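Endoglucanase EG-II (Hypocrea jecorina, PDB 3QR3) probably hydrolyses internal beta-1,4-glucosidic bonds of cellulose, as a fungal family 5 endoglucanase whose catalytic domain is a TIM barrel. Local coordinates at residues R61-W66 with D103-A108; M147-D152 with D185-G190. All blocks are in the same frame, centred on the assembly; numbering follows the deposited sequence.

Contact 1: R61-W66 with D103-A108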
ATOM      1  N   ARG A  61       0.665  -2.654  -5.281  1.00 19.08           N
ATOM      2  CA  ARG A  61       1.364  -1.962  -4.220  1.00 14.18           C
ATOM      3  C   ARG A  61       2.643  -2.736  -3.956  1.00 15.64           C
ATOM      4  O   ARG A  61       2.621  -3.972  -3.866  1.00 16.76           O
ATOM      5  CB  ARG A  61       0.489  -1.935  -2.974  1.00 11.59           C
ATOM      6  CG  ARG A  61       1.049  -1.158  -1.796  1.00 15.92           C
ATOM      7  CD  ARG A  61      -0.107  -0.817  -0.878  1.00 18.32           C
ATOM      8  NE  ARG A  61       0.241  -0.117   0.358  1.00 18.07           N
ATOM      9  CZ  ARG A  61       0.521  -0.717   1.508  1.00 21.89           C
ATOM     10  NH1 ARG A  61       0.575  -2.048   1.585  1.00 16.66           N
ATOM     11  NH2 ARG A  61       0.774   0.020   2.579  1.00 21.62           N
ATOM     12  N   LEU A  62       3.754  -2.013  -3.845  1.00 14.37           N
ATOM     13  CA  LEU A  62       5.073  -2.639  -3.747  1.00 17.45           C
ATOM     14  C   LEU A  62       5.764  -2.225  -2.455  1.00 17.94           C
ATOM     15  O   LEU A  62       6.537  -1.252  -2.429  1.00 14.24           O
ATOM     16  CB  LEU A  62       5.932  -2.247  -4.952  1.00 19.89           C
ATOM     17  CG  LEU A  62       5.317  -2.407  -6.352  1.00 26.99           C
ATOM     18  CD1 LEU A  62       6.329  -2.022  -7.435  1.00 26.54           C
ATOM     19  CD2 LEU A  62       4.826  -3.829  -6.585  1.00 19.87           C
ATOM     20  N   PRO A  63       5.482  -2.958  -1.371  1.00 16.56           N
ATOM     21  CA  PRO A  63       6.030  -2.652  -0.049  1.00 16.26           C
ATOM     22  C   PRO A  63       7.532  -2.787  -0.042  1.00 18.59           C
ATOM     23  O   PRO A  63       8.056  -3.753  -0.596  1.00 15.68           O
ATOM     24  CB  PRO A  63       5.428  -3.745   0.841  1.00 21.30           C
ATOM     25  CG  PRO A  63       4.256  -4.233   0.120  1.00 16.10           C
ATOM     26  CD  PRO A  63       4.593  -4.126  -1.336  1.00 17.51           C
ATOM     27  N   VAL A  64       8.217  -1.835   0.587  1.00 15.85           N
ATOM     28  CA  VAL A  64       9.666  -1.924   0.721  1.00 18.06           C
ATOM     29  C   VAL A  64      10.118  -1.221   1.990  1.00 16.54           C
ATOM     30  O   VAL A  64       9.521  -0.222   2.415  1.00 15.04           O
ATOM     31  CB  VAL A  64      10.398  -1.345  -0.506  1.00 14.74           C
ATOM     32  CG1 VAL A  64       9.963   0.087  -0.748  1.00 15.74           C
ATOM     33  CG2 VAL A  64      11.929  -1.432  -0.305  1.00 12.55           C
ATOM     34  N   GLY A  65      11.161  -1.758   2.607  1.00 15.75           N
ATOM     35  CA  GLY A  65      11.688  -1.176   3.825  1.00 17.19           C
ATOM     36  C   GLY A  65      12.475   0.088   3.543  1.00 18.08           C
ATOM     37  O   GLY A  65      13.265   0.148   2.602  1.00 17.44           O
ATOM     38  N   TRP A  66      12.237   1.114   4.354  1.00 15.23           N
ATOM     39  CA  TRP A  66      13.032   2.339   4.312  1.00 19.11           C
ATOM     40  C   TRP A  66      14.526   1.998   4.381  1.00 17.56           C
ATOM     41  O   TRP A  66      15.319   2.471   3.569  1.00 18.80           O
ATOM     42  CB  TRP A  66      12.634   3.208   5.502  1.00 18.23           C
ATOM     43  CG  TRP A  66      13.230   4.572   5.580  1.00 14.63           C
ATOM     44  CD1 TRP A  66      14.187   5.126   4.771  1.00 13.36           C
ATOM     45  CD2 TRP A  66      12.913   5.556   6.564  1.00 16.06           C
ATOM     46  NE1 TRP A  66      14.466   6.415   5.189  1.00 15.50           N
ATOM     47  CE2 TRP A  66      13.705   6.693   6.296  1.00 16.02           C
ATOM     48  CE3 TRP A  66      12.040   5.580   7.659  1.00 16.61           C
ATOM     49  CZ2 TRP A  66      13.644   7.846   7.082  1.00 14.18           C
ATOM     50  CZ3 TRP A  66      11.980   6.724   8.435  1.00 16.89           C
ATOM     51  CH2 TRP A  66      12.777   7.843   8.139  1.00 14.18           C
ATOM     52  N   ASP A 103       5.409   1.796  -1.467  1.00 19.40           N
ATOM     53  CA  ASP A 103       4.961   1.789  -0.070  1.00 18.81           C
ATOM     54  C   ASP A 103       6.138   1.610   0.870  1.00 16.59           C
ATOM     55  O   ASP A 103       6.791   0.564   0.860  1.00 18.97           O
ATOM     56  CB  ASP A 103       3.928   0.676   0.161  1.00 20.31           C
ATOM     57  CG  ASP A 103       3.905   0.174   1.602  1.00 26.95           C
ATOM     58  OD1 ASP A 103       3.845   1.006   2.530  1.00 23.80           O
ATOM     59  OD2 ASP A 103       3.930  -1.065   1.810  1.00 28.09           O
ATOM     60  N   ILE A 104       6.418   2.634   1.671  1.00 17.93           N
ATOM     61  CA  ILE A 104       7.480   2.551   2.672  1.00 15.45           C
ATOM     62  C   ILE A 104       6.911   1.842   3.899  1.00 16.13           C
ATOM     63  O   ILE A 104       6.070   2.388   4.595  1.00 17.03           O
ATOM     64  CB  ILE A 104       8.018   3.949   3.030  1.00 20.09           C
ATOM     65  CG1 ILE A 104       8.527   4.653   1.770  1.00 19.59           C
ATOM     66  CG2 ILE A 104       9.163   3.847   4.033  1.00 18.02           C
ATOM     67  CD1 ILE A 104       9.686   3.923   1.091  1.00 15.24           C
ATOM     68  N   HIS A 105       7.354   0.612   4.145  1.00 14.54           N
ATOM     69  CA  HIS A 105       6.660  -0.266   5.087  1.00 15.53           C
ATOM     70  C   HIS A 105       7.241  -0.105   6.504  1.00 17.07           C
ATOM     71  O   HIS A 105       7.799  -1.048   7.060  1.00 19.32           O
ATOM     72  CB  HIS A 105       6.783  -1.720   4.601  1.00 21.86           C
ATOM     73  CG  HIS A 105       5.568  -2.556   4.857  1.00 19.15           C
ATOM     74  ND1 HIS A 105       4.379  -2.375   4.175  1.00 24.03           N
ATOM     75  CD2 HIS A 105       5.359  -3.581   5.716  1.00 14.27           C
ATOM     76  CE1 HIS A 105       3.490  -3.254   4.608  1.00 21.37           C
ATOM     77  NE2 HIS A 105       4.061  -3.999   5.540  1.00 23.27           N
ATOM     78  N   ASN A 106       7.107   1.085   7.091  1.00 18.70           N
ATOM     79  CA  ASN A 106       7.852   1.381   8.319  1.00 16.69           C
ATOM     80  C   ASN A 106       7.101   1.818   9.580  1.00 15.62           C
ATOM     81  O   ASN A 106       7.729   2.149  10.581  1.00 17.02           O
ATOM     82  CB  ASN A 106       8.974   2.368   8.033  1.00 14.83           C
ATOM     83  CG  ASN A 106      10.232   1.689   7.562  1.00 17.95           C
ATOM     84  OD1 ASN A 106      11.182   1.530   8.323  1.00 17.02           O
ATOM     85  ND2 ASN A 106      10.249   1.279   6.299  1.00 16.24           N
ATOM     86  N   TYR A 107       5.776   1.825   9.533  1.00 15.18           N
ATOM     87  CA  TYR A 107       4.965   2.098  10.712  1.00 18.49           C
ATOM     88  C   TYR A 107       5.326   3.436  11.364  1.00 19.66           C
ATOM     89  O   TYR A 107       5.240   3.581  12.584  1.00 14.01           O
ATOM     90  CB  TYR A 107       5.103   0.942  11.709  1.00 17.16           C
ATOM     91  CG  TYR A 107       4.807  -0.401  11.079  1.00 20.22           C
ATOM     92  CD1 TYR A 107       5.808  -1.127  10.450  1.00 18.30           C
ATOM     93  CD2 TYR A 107       3.523  -0.929  11.091  1.00 18.43           C
ATOM     94  CE1 TYR A 107       5.545  -2.348   9.860  1.00 21.21           C
ATOM     95  CE2 TYR A 107       3.247  -2.165  10.497  1.00 21.97           C
ATOM     96  CZ  TYR A 107       4.268  -2.862   9.888  1.00 22.16           C
ATOM     97  OH  TYR A 107       4.021  -4.076   9.296  1.00 20.73           O
ATOM     98  N   ALA A 108       5.730   4.394  10.532  1.00 13.78           N
ATOM     99  CA  ALA A 108       6.075   5.756  10.960  1.00 14.98           C
ATOM    100  C   ALA A 108       7.312   5.769  11.846  1.00 18.22           C
ATOM    101  O   ALA A 108       7.528   6.701  12.615  1.00 19.40           O
ATOM    102  CB  ALA A 108       4.892   6.439  11.667  1.00 13.50           C
TER
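The guanidinium of Arg-61 carries the carboxylate of Asp-103 over one of its faces, the two planes only 15° apart. OD1 of Asp-103 approaches NH2 of Arg-61 to 3.2 Å, but well out of the guanidinium plane, so this salt bridge works through charge and not through an N-H aimed at the oxygen. The arginine chain, with CG anti to the backbone N (chi1 -176°) and extended as far as NE, crosses the aspartate side chain at a slant and lays its guanidinium on the carboxylate. NH1 is hydrogen-bonded to Asn-9 and salt-bridged to Glu-260, and NH2 is hydrogen-bonded to Asn-148. At its edge the imidazole of His-105 has Asp-103, with ND1 donating to the syn lone pair of OD2 at 2.7 Å. Thus the carboxylate links arginine to histidine, which should help fix the rotation of the ring. Pro-63 closes in as well, its CB 3.2 Å from OD2 of Asp-103. The side chain of Asn-106 meets CB of Trp-66, with amide and indole planes 78° apart.

Beneath these groups the backbones pair as parallel strands. Val-64 N donates to Asp-103 O at 2.8 Å, and His-105 N to Val-64 O at 2.9 Å; a weaker bond of 3.4 Å joins Asp-103 N to Leu-62 O. Pro-63 and Asp-103 face one side of the sheet, Val-64 and Ile-104 the other, where Ile-104 CG2 also rests 3.8 Å from CB of Trp-66.

Strands 59-64 and 99-104 are neighbours in the parallel barrel sheet. Helix 80-95 covers Leu-62 and Val-64, helix 122-136 packs on Ile-104 and Trp-66, and backbone bonds tie Arg-61 to strand 5-11 on the far flank of its strand.

Contact 2: M147-D152 with D185-G190. With SO4 (sulfate ion), chain C; SO4 (sulfate ion), chain D.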
ATOM      1  N   MET A 147       3.594   6.192   3.922  1.00 17.60           N
ATOM      2  CA  MET A 147       3.953   5.387   5.078  1.00 18.71           C
ATOM      3  C   MET A 147       2.923   4.308   5.370  1.00 20.62           C
ATOM      4  O   MET A 147       1.728   4.558   5.362  1.00 18.33           O
ATOM      5  CB  MET A 147       4.152   6.267   6.318  1.00 19.97           C
ATOM      6  CG  MET A 147       4.580   5.492   7.567  1.00 12.79           C
ATOM      7  SD  MET A 147       6.108   4.558   7.336  1.00 16.40           S
ATOM      8  CE  MET A 147       7.184   5.863   6.761  1.00 19.59           C
ATOM      9  N   ASN A 148       3.412   3.104   5.640  1.00 16.31           N
ATOM     10  CA  ASN A 148       2.549   2.001   6.008  1.00 17.73           C
ATOM     11  C   ASN A 148       2.236   2.027   7.508  1.00 17.53           C
ATOM     12  O   ASN A 148       3.143   2.048   8.343  1.00 18.91           O
ATOM     13  CB  ASN A 148       3.227   0.675   5.638  1.00 17.46           C
ATOM     14  CG  ASN A 148       2.363  -0.524   5.961  1.00 20.35           C
ATOM     15  OD1 ASN A 148       1.380  -0.784   5.280  1.00 18.01           O
ATOM     16  ND2 ASN A 148       2.739  -1.270   6.996  1.00 21.39           N
ATOM     17  N   GLU A 149       0.950   2.060   7.833  1.00 14.63           N
ATOM     18  CA  GLU A 149       0.451   1.819   9.194  1.00 16.10           C
ATOM     19  C   GLU A 149       1.117   2.572  10.352  1.00 19.22           C
ATOM     20  O   GLU A 149       1.629   1.947  11.292  1.00 16.27           O
ATOM     21  CB  GLU A 149       0.396   0.310   9.478  1.00 15.73           C
ATOM     22  CG  GLU A 149      -0.608  -0.379   8.567  1.00 16.41           C
ATOM     23  CD  GLU A 149      -0.974  -1.779   8.997  1.00 24.04           C
ATOM     24  OE1 GLU A 149      -0.363  -2.285   9.954  1.00 24.04           O
ATOM     25  OE2 GLU A 149      -1.891  -2.365   8.371  1.00 24.51           O
ATOM     26  N   PRO A 150       1.086   3.921  10.306  1.00 16.64           N
ATOM     27  CA  PRO A 150       1.428   4.653  11.523  1.00 15.87           C
ATOM     28  C   PRO A 150       0.540   4.168  12.649  1.00 19.09           C
ATOM     29  O   PRO A 150      -0.633   3.846  12.411  1.00 17.11           O
ATOM     30  CB  PRO A 150       1.062   6.108  11.176  1.00 15.16           C
ATOM     31  CG  PRO A 150       1.185   6.177   9.673  1.00 18.32           C
ATOM     32  CD  PRO A 150       0.661   4.822   9.219  1.00 17.78           C
ATOM     33  N   HIS A 151       1.091   4.111  13.856  1.00 13.65           N
ATOM     34  CA  HIS A 151       0.319   3.726  15.028  1.00 17.91           C
ATOM     35  C   HIS A 151       0.938   4.324  16.283  1.00 15.93           C
ATOM     36  O   HIS A 151       2.155   4.489  16.367  1.00 17.85           O
ATOM     37  CB  HIS A 151       0.247   2.204  15.158  1.00 18.68           C
ATOM     38  CG  HIS A 151       1.581   1.548  15.374  1.00 18.34           C
ATOM     39  ND1 HIS A 151       2.101   1.317  16.629  1.00 23.38           N
ATOM     40  CD2 HIS A 151       2.497   1.077  14.494  1.00 16.84           C
ATOM     41  CE1 HIS A 151       3.280   0.727  16.515  1.00 25.56           C
ATOM     42  NE2 HIS A 151       3.541   0.561  15.230  1.00 22.42           N
ATOM     43  N   ASP A 152       0.091   4.630  17.257  1.00 19.80           N
ATOM     44  CA  ASP A 152       0.551   5.181  18.516  1.00 22.63           C
ATOM     45  C   ASP A 152       1.491   6.365  18.291  1.00 23.22           C
ATOM     46  O   ASP A 152       2.519   6.474  18.945  1.00 26.79           O
ATOM     47  CB  ASP A 152       1.244   4.087  19.331  1.00 25.17           C
ATOM     48  CG  ASP A 152       0.388   2.831  19.456  1.00 27.04           C
ATOM     49  OD1 ASP A 152      -0.655   2.894  20.137  1.00 32.23           O
ATOM     50  OD2 ASP A 152       0.755   1.785  18.871  1.00 30.74           O
ATOM     51  N   ASP A 185      -3.706   4.528  14.156  1.00 16.98           N
ATOM     52  CA  ASP A 185      -4.371   3.248  14.387  1.00 23.09           C
ATOM     53  C   ASP A 185      -4.151   2.247  13.249  1.00 21.22           C
ATOM     54  O   ASP A 185      -5.088   1.601  12.790  1.00 18.01           O
ATOM     55  CB  ASP A 185      -5.868   3.456  14.622  1.00 20.38           C
ATOM     56  CG  ASP A 185      -6.174   3.935  16.032  1.00 24.23           C
ATOM     57  OD1 ASP A 185      -6.026   3.136  16.984  1.00 25.19           O
ATOM     58  OD2 ASP A 185      -6.568   5.109  16.185  1.00 21.93           O
ATOM     59  N   TRP A 186      -2.905   2.122  12.810  1.00 21.63           N
ATOM     60  CA  TRP A 186      -2.540   1.171  11.771  1.00 16.89           C
ATOM     61  C   TRP A 186      -3.343   1.435  10.498  1.00 17.57           C
ATOM     62  O   TRP A 186      -3.681   0.508   9.759  1.00 15.20           O
ATOM     63  CB  TRP A 186      -2.764  -0.260  12.261  1.00 15.66           C
ATOM     64  CG  TRP A 186      -2.215  -0.523  13.625  1.00 19.10           C
ATOM     65  CD1 TRP A 186      -2.840  -0.297  14.821  1.00 18.71           C
ATOM     66  CD2 TRP A 186      -0.935  -1.096  13.945  1.00 23.30           C
ATOM     67  NE1 TRP A 186      -2.022  -0.682  15.862  1.00 22.51           N
ATOM     68  CE2 TRP A 186      -0.850  -1.174  15.353  1.00 18.68           C
ATOM     69  CE3 TRP A 186       0.144  -1.551  13.178  1.00 25.32           C
ATOM     70  CZ2 TRP A 186       0.276  -1.681  16.010  1.00 24.76           C
ATOM     71  CZ3 TRP A 186       1.267  -2.050  13.834  1.00 21.49           C
ATOM     72  CH2 TRP A 186       1.318  -2.119  15.233  1.00 21.87           C
ATOM     73  N   GLN A 187      -3.649   2.703  10.247  1.00 17.46           N
ATOM     74  CA  GLN A 187      -4.434   3.078   9.072  1.00 18.57           C
ATOM     75  C   GLN A 187      -5.847   2.498   9.036  1.00 16.20           C
ATOM     76  O   GLN A 187      -6.489   2.501   7.989  1.00 14.05           O
ATOM     77  CB  GLN A 187      -3.706   2.663   7.797  1.00 15.41           C
ATOM     78  CG  GLN A 187      -2.559   3.583   7.412  1.00 16.00           C
ATOM     79  CD  GLN A 187      -1.964   3.194   6.073  1.00 20.04           C
ATOM     80  OE1 GLN A 187      -0.988   2.453   6.015  1.00 20.94           O
ATOM     81  NE2 GLN A 187      -2.579   3.658   4.986  1.00 20.03           N
ATOM     82  N   SER A 188      -6.348   2.015  10.161  1.00 15.54           N
ATOM     83  CA  SER A 188      -7.674   1.398  10.150  1.00 17.66           C
ATOM     84  C   SER A 188      -8.772   2.318   9.635  1.00 17.07           C
ATOM     85  O   SER A 188      -8.938   3.452  10.103  1.00 17.69           O
ATOM     86  CB  SER A 188      -8.064   0.873  11.529  1.00 24.43           C
ATOM     87  OG  SER A 188      -9.411   0.425  11.487  1.00 22.52           O
ATOM     88  N   ALA A 189      -9.525   1.818   8.662  1.00 16.39           N
ATOM     89  CA  ALA A 189     -10.657   2.548   8.117  1.00 15.45           C
ATOM     90  C   ALA A 189     -11.705   2.789   9.204  1.00 17.76           C
ATOM     91  O   ALA A 189     -12.451   3.761   9.153  1.00 18.27           O
ATOM     92  CB  ALA A 189     -11.269   1.775   6.922  1.00 13.14           C
ATOM     93  N   GLY A 190     -11.766   1.892  10.182  1.00 19.26           N
ATOM     94  CA  GLY A 190     -12.736   2.014  11.261  1.00 21.64           C
ATOM     95  C   GLY A 190     -12.457   3.153  12.231  1.00 24.22           C
ATOM     96  O   GLY A 190     -13.381   3.721  12.817  1.00 23.63           O
TER
HETATM   97  S   SO4 C 340     -11.492  -0.239  14.257  1.00 37.20           S
HETATM   98  O1  SO4 C 340     -10.234   0.253  13.724  0.70 25.35           O
HETATM   99  O2  SO4 C 340     -12.151   0.811  15.033  0.47 24.38           O
HETATM  100  O3  SO4 C 340     -12.362  -0.633  13.149  0.46 22.38           O
HETATM  101  O4  SO4 C 340     -11.217  -1.392  15.109  1.00 35.41           O
HETATM  102  S   SO4 D 341      -3.249  -1.331  19.191  1.00 53.80           S
HETATM  103  O1  SO4 D 341      -1.811  -1.235  18.962  0.61 44.61           O
HETATM  104  O2  SO4 D 341      -3.530  -1.114  20.608  0.54 55.45           O
HETATM  105  O3  SO4 D 341      -3.930  -0.307  18.410  0.76 40.50           O
HETATM  106  O4  SO4 D 341      -3.725  -2.652  18.798  0.68 44.32           O
HETATM  107  O   HOH W   1      -4.275  -2.354   9.883  0.51 18.20           O
HETATM  108  O   HOH W   2      -2.658   4.392  17.018  1.00 21.99           O
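Glu-149 N gives the shortest direct bond between the two loops, donating to OE1 of Gln-187 at 2.7 Å with an N-H...O angle of 172°. The donor is tilted somewhat from the plane of the amide. Gln-187 reaches it with a chain extended beyond CG, passing the CD of Pro-150 on the way, and its NE2 is bonded to Asp-217 O. A second bond, less straight, runs from Trp-186 N to Pro-150 O at 2.9 Å. Residues 185-187 all have left-handed helical backbone angles, a tight turn that Ser-188 N closes on Asp-185 O.

On this turn the indole of Trp-186 forms an offset stack with His-151: the rings are 4° from parallel, and the imidazole and six-membered ring centroids are 3.7 Å apart. CB of His-151 already lies over the five-membered ring in a CH-pi contact, and the first torsion, with CG between the backbone N and the carbonyl carbon (chi1 63°), swings the imidazole over the six-membered ring. The carboxylate of Glu-149 stands nearly upright to the indole, its OE1 at the indole edge 3.3 Å from CE3. OE2 of Glu-149 is hydrogen-bonded to His-219 ND1 and accepts from a water that also donates to Trp-186 O. At another part of the edge, Trp-186 NE1 donates to O1 of the chain D sulfate at 3.2 Å, and weakly to its O3; the ion probably came from the crystallisation liquor.

Asn-148, Glu-149 and Pro-150 form the Asn-Glu-Pro sequence familiar from family 5, whose glutamate is the acid/base in relatives. The stacked histidine is held at both nitrogens: His-151 ND1 donates to Asp-152 OD2 at 2.7 Å, and its NE2 bonds to Thr-19 O. Two acceptors of this kind would favour a doubly protonated imidazole, perhaps adding a cationic component to its stack on the tryptophan.

How the contacts relate
Contacts 1 and 2 have centres 13 Å apart and meet directly at Asn-148. Its OD1 probably accepts a hydrogen bond from Arg-61 NH2 at 2.9 Å, and Asn-148 N probably donates one to Ile-104 O, also at 2.9 Å. Asn-148 CB packs 3.2 Å from Asp-103 OD1. Glu-260 joins both contacts from strand 256-261, salt-bridged to Arg-61 and touching Asn-148 and Glu-149. All four segments lie at or just after the C-terminal ends of parallel barrel strands, consistent with the active-site end in family 5. By analogy with relatives, Glu-149 and Glu-260 are probably the catalytic pair, while Asp-103 supports Arg-61 and His-105 from behind.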